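PDB 1PXZ: pectate lyase 1 from Juniperus ashei, which catalyses, with low activity, the eliminative cleavage of pectate, a (1->4)-linked alpha-D-galacturonan, and is the major allergen of this tree's pollen. Local coordinates for residues T44-N49 with Q74-K79; D48-P53 with L80-Y85; G61-K66 with D133-E138; I70-N75 with A97-G102; L121-C126 with G150-M155. All blocks are in the same frame, centred on the assembly; numbering follows the deposited sequence.

Contact 1 (T44-N49 with Q74-K79); sequences TSTDDN and QNMNIK
Met76, at the start of strand 76-78, lays its side chain across the loop 44-49. With CG anti to the carbonyl carbon (chi1 -81°) and the rest of the chain extended, the thioether stretches away from its own strand to the loop backbone. Near the root of the side chain, Met76 CG is met by the methyl of Thr46, with CG2 to CG 3.7 Å, and the same methyl stays 4.0 Å from Met76 SD as the two groups pass at a slant. Farther out, Met76 CE touches the peptide between Thr44 and Ser45, 3.7 Å from Thr44 C. This peptide precedes an ST turn, in which Ser45 OG accepts from Asp47 N at 3.0 Å.

Ile78 comes next. Its CG2 branch is 4.2 Å from Thr46 O, a van der Waals touch, while the side chain also packs on Leu101 of strand 99-102. At Lys79 the link becomes polar but indirect: Lys79 N donates to a water (2.8 Å to its oxygen), and that water donates in turn to Thr46 O at 2.9 Å. The extended Lys79 side chain leads away from the loop.

No direct hydrogen bond joins the two segments, although their touching parts run only 6° from parallel. On its other flank strand 76-78 is paired, Met76 and Ile78 bonding to the backbone of His100. Residues 74-79 fall within an IgE-binding region, residues 71-83. The loop therefore lies along an end strand of the parallel beta-helix, covering it with side chains and a water where another coil would supply a paired strand.

Contact 2 (D48-P53 with L80-Y85); sequences DNPVNP and LKMPLY
In the turn of the parallel beta-helix that carries the chain from strand 76-78 to strand 84-85, Lys81 grips Asp48 of the preceding loop at two points. Lys81 N donates to Asp48 OD2 at 2.9 Å in an almost straight bond (177°), reaching the oxygen on its anti side and 16° out of the carboxylate plane. The lysine side chain then folds over the aspartate backbone: extended as far as CE, it bends at its last torsion (chi4 53°), and NZ donates to Asp48 O at 3.1 Å, lying in the carbonyl plane. One residue thus holds both the carboxylate and the main chain of Asp48.

The second carboxylate oxygen, OD1, forms a salt bridge with Arg59 of helix 58-63. Arg59 also binds Met82 O and Pro83 O, so it ties the loop and the turn to helix 58-63. These donors around a buried carboxylate would be expected to favour its charged form. Leu80 CD2 packs 3.8 Å from Asp48 CG.

Beyond the polar part, the Pro50 ring packs against Lys81 and Met82. Pro50 CG lies 3.9 Å from Lys81 CB and also meets Met82 CG at 3.7 Å, the proline and methionine side chains crossing at about a right angle. Val51 N donates to Asn49 OD1 at 3.2 Å, an Asx turn that bends the loop around Pro50. A buried aspartate bonded to turn backbone, with a proline packed beside it, fastens the loop after strand 39-43 to a turn near the N-terminal end of the parallel beta-helix.

Contact 3 (G61-K66 with D133-E138); sequences GATREK and DVLVSE
Glu138 lies flat on the guanidinium of Arg64 where the hairpin of strands 132-137 and 141-145 meets helix 58-63 and the residues that follow it, near the N-terminal end of the parallel beta-helix. Glu138 CB stands 3.7 Å above the centre of the guanidinium plane, and the carboxylate beyond is stacked nearly parallel to it, the planes 11° apart. The salt bridge is accordingly long: Arg64 NH1 and Glu138 OE1 are 4.0 Å apart, and no N-H points at the oxygen. Instead OE1 accepts from Glu65 N at 2.9 Å, on its anti side, and from a water that also binds Lys66 N. With CG anti to the backbone N (chi1 170°), the extended Glu138 side chain runs past Arg64 and brings OE1 to Glu65 N. Its own backbone N donates to Thr63 O at 2.9 Å.

A second shell sets the arginine. Arg64 NH2 donates in its own plane to Thr63 OG1 at 2.9 Å, NE bonds to Tyr60 O, and the Tyr60 ring makes a cation-pi contact. Thr63 OG1 bonds further to Arg59 O. Leu135 CD2 fills the corner between threonine and arginine, 3.7 Å from Arg64 NH2 at the guanidinium edge.

Farther out, Glu65 OE1 accepts from Ser139 N, and Ser137 OG bonds to Ile140 N. A water bridges the two side chains, donating to Glu65 OE2 and hydrogen-bonded to Ser137 OG, its oxygen 2.7 Å from each.

Contact 4 (I70-N75 with A97-G102); sequences IIFSQN and ADVHLG
One face of the Phe72 ring is covered by Val99, a contact in the interior of the parallel beta-helix between strands 68-72 and 99-102 of different coils. The nearer methyl makes a CH-pi contact: Val99 CG2 is 3.9 Å from the ring centroid, 22° off the normal and displaced toward the rim that carries CG. The other methyl lies over the far part of the same face, Val99 CG1 being 3.9 Å from Phe72 CZ. Because CG1 is anti to the backbone N of the valine (chi1 180°), both branches are presented to the ring, and the two side chains cross at about a right angle. Val43, Ile78 and Ile92 also touch the Phe72 side chain.

Two more flat groups pair at the exposed end of the contact. The Asn75 amide and the Asp98 carboxylate lie side by side, pointing the same way, with their planes stacked and 19° apart. Behind them the chains are close enough for Asn75 CB to come within 4.0 Å of Asp98 CB. A third flat group, the His100 ring, has Asp98 O at its edge and in its plane, and stacks on His122 of the next coil.

Between the aromatic and polar ends sits Ala97. Its methyl points across the contact and is 4.2 Å from Phe72 CB, extending the apolar surface that Val99 begins. The same Ala97 CB rests against the chain where it turns toward strand 76-78, 3.7 Å from Gln74 O. The backbones themselves come together at a CA-H...O contact, with Asn75 CA 3.4 Å from Asp98 O.

Contact 5 (L121-C126 with G150-M155); sequences LHIHGC and GDAITM
The methyl of Ala152 is the bump of this contact, resting over the groove formed by Ile123 and Cys126. Ala152 CB faces the place where Ile123 CG2 and Cys126 SG lie next to each other, 3.7 Å from the methyl carbon and 4.0 Å from the sulfur. The sulfur is nearer the alanine backbone, with Cys126 SG 3.6 Å from Ala152 CA. Ile123 divides its branches between two residues: while CG2 takes the alanine, its CG1 arm, anti to the carbonyl carbon (chi1 -48°), carries CD1 onward to Ile153 CG1 at 4.0 Å. The two isoleucines cross at about a right angle.

Nearer the turn, Cys126 CB rests 3.9 Å from Asp151 O. A CB on Gly150 would clash with Cys126 O, so the glycine allows Cys126 CA to approach Gly150 CA to 5.0 Å.

Asp151 turns its side chain away, where OD1 accepts from Gly174 N close to Asp173 and Asp177, probable calcium ligands. No hydrogen bond crosses between the segments. The union is apolar and buried, and the disulfide from Cys126 to Cys107 fixes the sulfur in place, so the chemistry here is that of the beta-helix interior, next to the probable calcium site, which the side chain of Asp151 approaches.

Overall arrangement
Contacts 1 to 4 gather at the N-terminal end of the parallel beta-helix, and contact 5 lies deeper, its centre about 10 Å from the chain centre. Contacts 1 and 2 share Asp48 and Asn49, with about 12 Å between centres. Contact 1 passes into contact 4, its centre about 7 Å away, through Gln74-Asn75 and the pairing of strands 76-78 and 99-102; the latter pairs with strand 122-124 of contact 5. Contact 3, its centre about 9 Å from that of contact 2, adds the later hairpin 132-145, with the backbones of Pro50 and Leu135 hydrogen-bonded. Contact 4 nests in the loop contact 3 closes. Loops and hairpin thus cover the first coils, while coil stacking continues toward the probable calcium site.

Contact 1 (T44-N49 with Q74-K79)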
# COMPACT_ATOMS: atom_id res chain seq x y z
N THR A 44 -16.54 18.54 -3.02
CA THR A 44 -17.99 18.70 -3.12
C THR A 44 -18.51 18.27 -4.48
O THR A 44 -19.71 18.24 -4.67
CB THR A 44 -18.38 20.18 -2.88
OG1 THR A 44 -17.66 20.99 -3.81
CG2 THR A 44 -17.93 20.56 -1.48
N SER A 45 -17.63 17.94 -5.42
CA SER A 45 -18.03 17.59 -6.77
C SER A 45 -17.32 16.34 -7.27
O SER A 45 -16.15 16.14 -6.91
CB SER A 45 -17.69 18.73 -7.73
OG SER A 45 -17.79 18.29 -9.06
N THR A 46 -18.01 15.55 -8.08
CA THR A 46 -17.41 14.32 -8.60
C THR A 46 -16.74 14.55 -9.94
O THR A 46 -16.27 13.59 -10.56
CB THR A 46 -18.47 13.22 -8.75
OG1 THR A 46 -19.47 13.68 -9.67
CG2 THR A 46 -19.18 12.98 -7.42
N ASP A 47 -16.70 15.81 -10.40
CA ASP A 47 -16.19 16.09 -11.73
C ASP A 47 -14.66 15.95 -11.77
O ASP A 47 -14.03 15.96 -10.71
CB ASP A 47 -16.52 17.51 -12.20
CG ASP A 47 -17.99 17.78 -12.44
OD1 ASP A 47 -18.80 16.83 -12.51
OD2 ASP A 47 -18.32 18.99 -12.55
N ASP A 48 -14.16 15.85 -12.99
CA ASP A 48 -12.73 15.78 -13.25
C ASP A 48 -12.38 16.49 -14.56
O ASP A 48 -12.87 16.08 -15.61
CB ASP A 48 -12.22 14.33 -13.33
CG ASP A 48 -10.70 14.25 -13.33
OD1 ASP A 48 -10.06 14.99 -12.55
OD2 ASP A 48 -10.10 13.45 -14.09
N ASN A 49 -11.55 17.52 -14.49
CA ASN A 49 -10.93 18.14 -15.66
C ASN A 49 -9.41 18.01 -15.50
O ASN A 49 -8.79 18.74 -14.75
CB ASN A 49 -11.34 19.60 -15.81
CG ASN A 49 -10.77 20.20 -17.09
OD1 ASN A 49 -9.76 19.74 -17.64
ND2 ASN A 49 -11.42 21.24 -17.60
N GLN A 74 -19.82 13.93 0.72
CA GLN A 74 -20.88 12.96 0.57
C GLN A 74 -20.32 11.65 0.02
O GLN A 74 -19.18 11.64 -0.45
CB GLN A 74 -21.92 13.49 -0.43
CG GLN A 74 -21.37 13.49 -1.84
CD GLN A 74 -22.40 13.68 -2.93
OE1 GLN A 74 -22.79 12.75 -3.64
NE2 GLN A 74 -22.85 14.94 -3.06
N ASN A 75 -21.14 10.60 0.06
CA ASN A 75 -20.70 9.41 -0.68
C ASN A 75 -20.45 9.79 -2.13
O ASN A 75 -21.21 10.58 -2.72
CB ASN A 75 -21.77 8.33 -0.63
CG ASN A 75 -22.06 7.74 0.73
OD1 ASN A 75 -23.04 7.01 0.91
ND2 ASN A 75 -21.23 8.02 1.71
N MET A 76 -19.42 9.23 -2.74
CA MET A 76 -19.05 9.58 -4.11
C MET A 76 -18.45 8.40 -4.86
O MET A 76 -17.49 7.83 -4.34
CB MET A 76 -17.99 10.68 -4.08
CG MET A 76 -18.59 12.06 -3.86
SD MET A 76 -17.29 13.33 -3.94
CE MET A 76 -18.27 14.71 -3.33
N ASN A 77 -18.97 8.07 -6.03
CA ASN A 77 -18.24 7.24 -6.98
C ASN A 77 -17.56 8.16 -7.99
O ASN A 77 -18.27 8.87 -8.73
CB ASN A 77 -19.13 6.22 -7.69
CG ASN A 77 -19.88 5.39 -6.67
OD1 ASN A 77 -19.32 5.08 -5.61
ND2 ASN A 77 -21.13 5.04 -6.91
N ILE A 78 -16.24 8.18 -8.00
CA ILE A 78 -15.55 9.11 -8.90
C ILE A 78 -14.86 8.35 -10.02
O ILE A 78 -14.12 7.39 -9.77
CB ILE A 78 -14.52 9.98 -8.14
CG1 ILE A 78 -15.12 10.95 -7.13
CG2 ILE A 78 -13.63 10.68 -9.15
CD1 ILE A 78 -14.16 11.52 -6.12
N LYS A 79 -15.13 8.78 -11.25
CA LYS A 79 -14.46 8.18 -12.40
C LYS A 79 -13.50 9.21 -13.00
O LYS A 79 -13.93 10.21 -13.60
CB LYS A 79 -15.42 7.65 -13.48
CG LYS A 79 -14.68 6.99 -14.65
CD LYS A 79 -15.65 6.39 -15.66
CE LYS A 79 -14.92 5.66 -16.78
NZ LYS A 79 -15.81 5.28 -17.92
O HOH W 1 -16.75 11.01 -11.74

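Contact 2 (D48-P53 with L80-Y85)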
# COMPACT_ATOMS: atom_id res chain seq x y z
N ASP A 48 -14.16 15.85 -12.99
CA ASP A 48 -12.73 15.78 -13.25
C ASP A 48 -12.38 16.49 -14.56
O ASP A 48 -12.87 16.08 -15.61
CB ASP A 48 -12.22 14.33 -13.33
CG ASP A 48 -10.70 14.25 -13.33
OD1 ASP A 48 -10.06 14.99 -12.55
OD2 ASP A 48 -10.10 13.45 -14.09
N ASN A 49 -11.55 17.52 -14.49
CA ASN A 49 -10.93 18.14 -15.66
C ASN A 49 -9.41 18.01 -15.50
O ASN A 49 -8.79 18.74 -14.75
CB ASN A 49 -11.34 19.60 -15.81
CG ASN A 49 -10.77 20.20 -17.09
OD1 ASN A 49 -9.76 19.74 -17.64
ND2 ASN A 49 -11.42 21.24 -17.60
N PRO A 50 -8.83 17.05 -16.21
CA PRO A 50 -7.42 16.72 -16.04
C PRO A 50 -6.45 17.88 -16.26
O PRO A 50 -5.41 17.89 -15.59
CB PRO A 50 -7.16 15.66 -17.12
CG PRO A 50 -8.46 15.29 -17.72
CD PRO A 50 -9.52 16.20 -17.19
N VAL A 51 -6.75 18.83 -17.14
CA VAL A 51 -5.76 19.86 -17.48
C VAL A 51 -6.02 21.19 -16.78
O VAL A 51 -5.20 22.11 -16.80
CB VAL A 51 -5.71 20.11 -18.99
CG1 VAL A 51 -5.15 18.89 -19.72
CG2 VAL A 51 -7.08 20.50 -19.54
N ASN A 52 -7.18 21.30 -16.14
CA ASN A 52 -7.60 22.58 -15.55
C ASN A 52 -8.66 22.27 -14.50
O ASN A 52 -9.83 22.63 -14.67
CB ASN A 52 -8.13 23.49 -16.67
CG ASN A 52 -8.18 24.95 -16.28
OD1 ASN A 52 -8.08 25.25 -15.08
ND2 ASN A 52 -8.34 25.90 -17.20
N PRO A 53 -8.27 21.58 -13.43
CA PRO A 53 -9.24 21.18 -12.40
C PRO A 53 -9.87 22.36 -11.68
O PRO A 53 -9.24 23.38 -11.42
CB PRO A 53 -8.40 20.35 -11.42
CG PRO A 53 -6.98 20.78 -11.67
CD PRO A 53 -6.90 21.12 -13.14
N LEU A 80 -12.21 8.99 -12.83
CA LEU A 80 -11.25 9.98 -13.35
C LEU A 80 -11.04 9.86 -14.84
O LEU A 80 -11.18 8.78 -15.44
CB LEU A 80 -9.91 9.83 -12.62
CG LEU A 80 -9.95 10.04 -11.11
CD1 LEU A 80 -8.67 9.50 -10.49
CD2 LEU A 80 -10.13 11.51 -10.77
N LYS A 81 -10.66 10.97 -15.49
CA LYS A 81 -10.50 10.94 -16.93
C LYS A 81 -9.04 10.68 -17.34
O LYS A 81 -8.80 10.28 -18.47
CB LYS A 81 -10.92 12.25 -17.58
CG LYS A 81 -12.40 12.59 -17.48
CD LYS A 81 -12.69 13.77 -18.40
CE LYS A 81 -14.17 14.08 -18.51
NZ LYS A 81 -14.82 14.25 -17.19
N MET A 82 -8.13 10.96 -16.42
CA MET A 82 -6.71 10.72 -16.62
C MET A 82 -6.07 10.29 -15.29
O MET A 82 -6.72 10.47 -14.25
CB MET A 82 -6.01 11.97 -17.15
CG MET A 82 -6.43 12.34 -18.57
SD MET A 82 -5.84 11.17 -19.81
CE MET A 82 -4.09 11.56 -19.83
N PRO A 83 -4.87 9.76 -15.28
CA PRO A 83 -4.22 9.44 -14.00
C PRO A 83 -4.22 10.65 -13.06
O PRO A 83 -4.01 11.78 -13.49
CB PRO A 83 -2.78 9.13 -14.43
CG PRO A 83 -2.95 8.55 -15.81
CD PRO A 83 -4.03 9.41 -16.44
N LEU A 84 -4.53 10.45 -11.79
CA LEU A 84 -4.52 11.56 -10.85
C LEU A 84 -3.17 11.57 -10.14
O LEU A 84 -2.92 10.65 -9.36
CB LEU A 84 -5.62 11.40 -9.83
CG LEU A 84 -5.58 12.35 -8.62
CD1 LEU A 84 -5.47 13.80 -9.07
CD2 LEU A 84 -6.81 12.14 -7.76
N TYR A 85 -2.36 12.58 -10.44
CA TYR A 85 -1.12 12.77 -9.71
C TYR A 85 -1.39 13.55 -8.43
O TYR A 85 -1.98 14.64 -8.48
CB TYR A 85 -0.11 13.50 -10.60
CG TYR A 85 0.44 12.52 -11.60
CD1 TYR A 85 1.54 11.75 -11.26
CD2 TYR A 85 -0.15 12.40 -12.85
CE1 TYR A 85 2.07 10.84 -12.16
CE2 TYR A 85 0.38 11.49 -13.75
CZ TYR A 85 1.47 10.73 -13.40
OH TYR A 85 2.00 9.82 -14.31

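Contact 3 (G61-K66 with D133-E138)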
# COMPACT_ATOMS: atom_id res chain seq x y z
N GLY A 61 -7.92 19.65 -5.29
CA GLY A 61 -7.23 19.65 -4.00
C GLY A 61 -5.96 18.83 -4.03
O GLY A 61 -4.95 19.17 -3.41
N ALA A 62 -5.99 17.71 -4.77
CA ALA A 62 -4.83 16.81 -4.77
C ALA A 62 -3.62 17.43 -5.45
O ALA A 62 -2.48 17.03 -5.19
CB ALA A 62 -5.21 15.50 -5.45
N THR A 63 -3.80 18.42 -6.33
CA THR A 63 -2.66 18.98 -7.04
C THR A 63 -2.14 20.28 -6.43
O THR A 63 -1.18 20.85 -6.96
CB THR A 63 -2.99 19.27 -8.52
OG1 THR A 63 -4.19 20.05 -8.57
CG2 THR A 63 -3.25 17.97 -9.27
N ARG A 64 -2.76 20.78 -5.36
CA ARG A 64 -2.27 22.05 -4.83
C ARG A 64 -0.87 21.87 -4.25
O ARG A 64 -0.49 20.81 -3.75
CB ARG A 64 -3.19 22.62 -3.75
CG ARG A 64 -4.57 23.04 -4.19
CD ARG A 64 -4.63 24.01 -5.37
NE ARG A 64 -4.61 23.24 -6.62
CZ ARG A 64 -4.53 23.77 -7.84
NH1 ARG A 64 -4.47 25.08 -8.05
NH2 ARG A 64 -4.51 22.96 -8.90
N GLU A 65 -0.06 22.94 -4.29
CA GLU A 65 1.24 22.85 -3.63
C GLU A 65 1.07 22.92 -2.12
O GLU A 65 1.81 22.28 -1.37
CB GLU A 65 2.18 23.96 -4.11
CG GLU A 65 3.16 23.53 -5.19
CD GLU A 65 2.93 22.15 -5.77
OE1 GLU A 65 2.05 21.98 -6.66
OE2 GLU A 65 3.67 21.23 -5.33
N LYS A 66 0.13 23.70 -1.58
CA LYS A 66 0.06 23.74 -0.12
C LYS A 66 -0.43 22.42 0.48
O LYS A 66 -1.07 21.62 -0.19
CB LYS A 66 -0.85 24.88 0.32
CG LYS A 66 -2.32 24.64 -0.02
CD LYS A 66 -3.11 25.93 0.19
CE LYS A 66 -4.15 25.75 1.28
NZ LYS A 66 -4.59 27.03 1.90
N ASP A 133 -2.57 14.90 -22.07
CA ASP A 133 -2.08 15.94 -21.16
C ASP A 133 -2.78 15.89 -19.82
O ASP A 133 -3.98 15.57 -19.68
CB ASP A 133 -2.31 17.33 -21.75
CG ASP A 133 -1.42 17.67 -22.92
OD1 ASP A 133 -0.27 17.19 -22.95
OD2 ASP A 133 -1.87 18.43 -23.82
N VAL A 134 -2.04 16.22 -18.77
CA VAL A 134 -2.58 16.20 -17.42
C VAL A 134 -1.96 17.30 -16.57
O VAL A 134 -0.75 17.51 -16.69
CB VAL A 134 -2.27 14.88 -16.67
CG1 VAL A 134 -2.98 14.91 -15.31
CG2 VAL A 134 -2.67 13.63 -17.43
N LEU A 135 -2.71 17.96 -15.70
CA LEU A 135 -2.12 18.84 -14.71
C LEU A 135 -1.45 17.97 -13.63
O LEU A 135 -2.12 17.47 -12.73
CB LEU A 135 -3.13 19.81 -14.09
CG LEU A 135 -2.46 20.82 -13.14
CD1 LEU A 135 -2.09 22.10 -13.88
CD2 LEU A 135 -3.35 21.13 -11.95
N VAL A 136 -0.13 17.82 -13.78
CA VAL A 136 0.63 16.96 -12.88
C VAL A 136 0.54 17.56 -11.48
O VAL A 136 0.17 16.89 -10.53
CB VAL A 136 2.08 16.77 -13.35
CG1 VAL A 136 2.89 16.05 -12.30
CG2 VAL A 136 2.12 15.97 -14.66
N SER A 137 0.84 18.86 -11.36
CA SER A 137 0.59 19.57 -10.12
C SER A 137 0.43 21.07 -10.41
O SER A 137 0.78 21.53 -11.51
CB SER A 137 1.71 19.41 -9.08
OG SER A 137 2.82 20.22 -9.44
N GLU A 138 -0.07 21.78 -9.42
CA GLU A 138 -0.26 23.23 -9.56
C GLU A 138 1.05 23.85 -10.00
O GLU A 138 1.13 24.65 -10.93
CB GLU A 138 -0.77 23.83 -8.25
CG GLU A 138 -0.80 25.36 -8.20
CD GLU A 138 -1.10 25.91 -6.83
OE1 GLU A 138 -1.18 25.15 -5.84
OE2 GLU A 138 -1.27 27.15 -6.72
O HOH W 2 4.78 20.15 -7.56
O HOH W 3 -1.37 25.94 -3.24

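Contact 4 (I70-N75 with A97-G102)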
# COMPACT_ATOMS: atom_id res chain seq x y z
N ILE A 70 -7.58 16.28 2.66
CA ILE A 70 -8.76 16.18 1.80
C ILE A 70 -9.80 15.20 2.33
O ILE A 70 -9.51 14.05 2.67
CB ILE A 70 -8.32 15.82 0.37
CG1 ILE A 70 -7.38 16.88 -0.21
CG2 ILE A 70 -9.51 15.56 -0.55
CD1 ILE A 70 -6.52 16.36 -1.36
N ILE A 71 -11.04 15.71 2.42
CA ILE A 71 -12.18 14.93 2.90
C ILE A 71 -13.34 15.06 1.91
O ILE A 71 -13.26 15.83 0.96
CB ILE A 71 -12.67 15.40 4.27
CG1 ILE A 71 -13.09 16.88 4.24
CG2 ILE A 71 -11.62 15.19 5.35
CD1 ILE A 71 -13.86 17.30 5.47
N PHE A 72 -14.42 14.31 2.11
CA PHE A 72 -15.47 14.26 1.07
C PHE A 72 -16.82 14.62 1.66
O PHE A 72 -17.15 14.12 2.73
CB PHE A 72 -15.48 12.87 0.44
CG PHE A 72 -14.19 12.50 -0.29
CD1 PHE A 72 -13.09 12.05 0.42
CD2 PHE A 72 -14.07 12.59 -1.66
CE1 PHE A 72 -11.90 11.72 -0.22
CE2 PHE A 72 -12.90 12.27 -2.31
CZ PHE A 72 -11.80 11.81 -1.60
N SER A 73 -17.58 15.48 0.99
CA SER A 73 -18.83 16.01 1.52
C SER A 73 -19.96 15.01 1.48
O SER A 73 -21.02 15.13 2.10
CB SER A 73 -19.23 17.27 0.73
OG SER A 73 -19.69 16.84 -0.56
N GLN A 74 -19.82 13.93 0.72
CA GLN A 74 -20.88 12.96 0.57
C GLN A 74 -20.32 11.65 0.02
O GLN A 74 -19.18 11.64 -0.45
CB GLN A 74 -21.92 13.49 -0.43
CG GLN A 74 -21.37 13.49 -1.84
CD GLN A 74 -22.40 13.68 -2.93
OE1 GLN A 74 -22.79 12.75 -3.64
NE2 GLN A 74 -22.85 14.94 -3.06
N ASN A 75 -21.14 10.60 0.06
CA ASN A 75 -20.70 9.41 -0.68
C ASN A 75 -20.45 9.79 -2.13
O ASN A 75 -21.21 10.58 -2.72
CB ASN A 75 -21.77 8.33 -0.63
CG ASN A 75 -22.06 7.74 0.73
OD1 ASN A 75 -23.04 7.01 0.91
ND2 ASN A 75 -21.23 8.02 1.71
N ALA A 97 -17.40 8.99 4.71
CA ALA A 97 -18.08 8.84 3.43
C ALA A 97 -17.70 7.53 2.74
O ALA A 97 -16.67 6.92 3.03
CB ALA A 97 -17.75 10.00 2.49
N ASP A 98 -18.58 7.14 1.82
CA ASP A 98 -18.28 5.99 0.97
C ASP A 98 -17.69 6.49 -0.33
O ASP A 98 -18.50 6.84 -1.20
CB ASP A 98 -19.55 5.21 0.64
CG ASP A 98 -20.19 4.60 1.88
OD1 ASP A 98 -19.46 4.45 2.88
OD2 ASP A 98 -21.40 4.28 1.83
N VAL A 99 -16.37 6.52 -0.41
CA VAL A 99 -15.68 7.01 -1.60
C VAL A 99 -15.09 5.86 -2.40
O VAL A 99 -14.32 5.08 -1.84
CB VAL A 99 -14.54 7.94 -1.14
CG1 VAL A 99 -13.78 8.48 -2.34
CG2 VAL A 99 -15.18 9.01 -0.27
N HIS A 100 -15.46 5.80 -3.67
CA HIS A 100 -15.05 4.76 -4.59
C HIS A 100 -14.38 5.43 -5.79
O HIS A 100 -15.06 6.21 -6.46
CB HIS A 100 -16.22 3.90 -5.07
CG HIS A 100 -16.82 3.01 -4.02
ND1 HIS A 100 -17.57 3.43 -2.96
CD2 HIS A 100 -16.76 1.66 -3.88
CE1 HIS A 100 -17.94 2.41 -2.22
NE2 HIS A 100 -17.46 1.31 -2.76
N LEU A 101 -13.11 5.11 -6.01
CA LEU A 101 -12.33 5.53 -7.16
C LEU A 101 -12.08 4.35 -8.09
O LEU A 101 -12.09 3.20 -7.63
CB LEU A 101 -10.97 6.12 -6.76
CG LEU A 101 -11.01 7.09 -5.57
CD1 LEU A 101 -9.62 7.59 -5.19
CD2 LEU A 101 -11.93 8.26 -5.94
N GLY A 102 -11.83 4.59 -9.37
CA GLY A 102 -11.57 3.59 -10.38
C GLY A 102 -12.78 3.52 -11.31
O GLY A 102 -12.93 4.41 -12.16

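Contact 5 (L121-C126 with G150-M155)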
# COMPACT_ATOMS: atom_id res chain seq x y z
N LEU A 121 -10.19 4.70 1.63
CA LEU A 121 -10.76 4.76 0.29
C LEU A 121 -11.10 3.37 -0.24
O LEU A 121 -10.42 2.37 0.02
CB LEU A 121 -9.78 5.40 -0.70
CG LEU A 121 -9.20 6.75 -0.31
CD1 LEU A 121 -8.10 7.18 -1.27
CD2 LEU A 121 -10.34 7.77 -0.21
N HIS A 122 -12.16 3.34 -1.05
CA HIS A 122 -12.38 2.14 -1.86
C HIS A 122 -11.76 2.36 -3.24
O HIS A 122 -12.11 3.38 -3.87
CB HIS A 122 -13.85 1.86 -2.06
CG HIS A 122 -14.69 1.72 -0.84
ND1 HIS A 122 -15.05 0.46 -0.37
CD2 HIS A 122 -15.27 2.63 -0.01
CE1 HIS A 122 -15.80 0.61 0.71
NE2 HIS A 122 -15.95 1.91 0.95
N ILE A 123 -10.90 1.50 -3.75
CA ILE A 123 -10.42 1.70 -5.13
C ILE A 123 -10.60 0.38 -5.85
O ILE A 123 -10.09 -0.63 -5.38
CB ILE A 123 -8.97 2.17 -5.21
CG1 ILE A 123 -8.68 3.34 -4.28
CG2 ILE A 123 -8.60 2.50 -6.65
CD1 ILE A 123 -7.24 3.80 -4.22
N HIS A 124 -11.34 0.39 -6.96
CA HIS A 124 -11.52 -0.84 -7.72
C HIS A 124 -11.90 -0.51 -9.16
O HIS A 124 -12.35 0.61 -9.41
CB HIS A 124 -12.61 -1.70 -7.07
CG HIS A 124 -13.87 -0.93 -6.88
ND1 HIS A 124 -14.71 -0.66 -7.95
CD2 HIS A 124 -14.45 -0.38 -5.79
CE1 HIS A 124 -15.75 0.02 -7.52
NE2 HIS A 124 -15.62 0.20 -6.22
N GLY A 125 -11.68 -1.47 -10.04
CA GLY A 125 -11.95 -1.30 -11.46
C GLY A 125 -11.00 -0.32 -12.13
O GLY A 125 -11.37 0.26 -13.15
N CYS A 126 -9.78 -0.10 -11.61
CA CYS A 126 -8.89 0.82 -12.28
C CYS A 126 -8.49 0.28 -13.64
O CYS A 126 -8.30 -0.92 -13.84
CB CYS A 126 -7.62 1.10 -11.46
SG CYS A 126 -8.03 1.70 -9.79
N GLY A 150 -3.29 0.01 -15.29
CA GLY A 150 -4.44 0.12 -14.42
C GLY A 150 -4.17 -0.35 -13.00
O GLY A 150 -4.79 -1.30 -12.52
N ASP A 151 -3.23 0.32 -12.35
CA ASP A 151 -2.90 0.06 -10.96
C ASP A 151 -3.74 0.94 -10.05
O ASP A 151 -4.01 2.09 -10.40
CB ASP A 151 -1.43 0.34 -10.66
CG ASP A 151 -0.46 -0.50 -11.46
OD1 ASP A 151 -0.79 -1.65 -11.78
OD2 ASP A 151 0.64 -0.00 -11.79
N ALA A 152 -4.13 0.44 -8.89
CA ALA A 152 -4.91 1.30 -8.00
C ALA A 152 -4.07 2.44 -7.43
O ALA A 152 -4.49 3.58 -7.34
CB ALA A 152 -5.51 0.49 -6.86
N ILE A 153 -2.86 2.11 -7.00
CA ILE A 153 -1.98 3.11 -6.40
C ILE A 153 -0.59 2.93 -6.96
O ILE A 153 -0.06 1.81 -6.86
CB ILE A 153 -1.97 2.94 -4.87
CG1 ILE A 153 -3.32 3.20 -4.19
CG2 ILE A 153 -0.88 3.83 -4.26
CD1 ILE A 153 -3.37 2.86 -2.72
N THR A 154 -0.02 3.98 -7.53
CA THR A 154 1.33 3.82 -8.11
C THR A 154 2.29 4.82 -7.48
O THR A 154 1.91 5.99 -7.44
CB THR A 154 1.31 4.03 -9.63
OG1 THR A 154 0.51 3.01 -10.23
CG2 THR A 154 2.72 3.88 -10.20
N MET A 155 3.46 4.38 -7.03
CA MET A 155 4.42 5.31 -6.44
C MET A 155 5.76 5.19 -7.17
O MET A 155 6.29 4.08 -7.28
CB MET A 155 4.63 5.06 -4.94
CG MET A 155 3.41 5.45 -4.09
SD MET A 155 3.57 4.78 -2.40
CE MET A 155 2.94 3.13 -2.78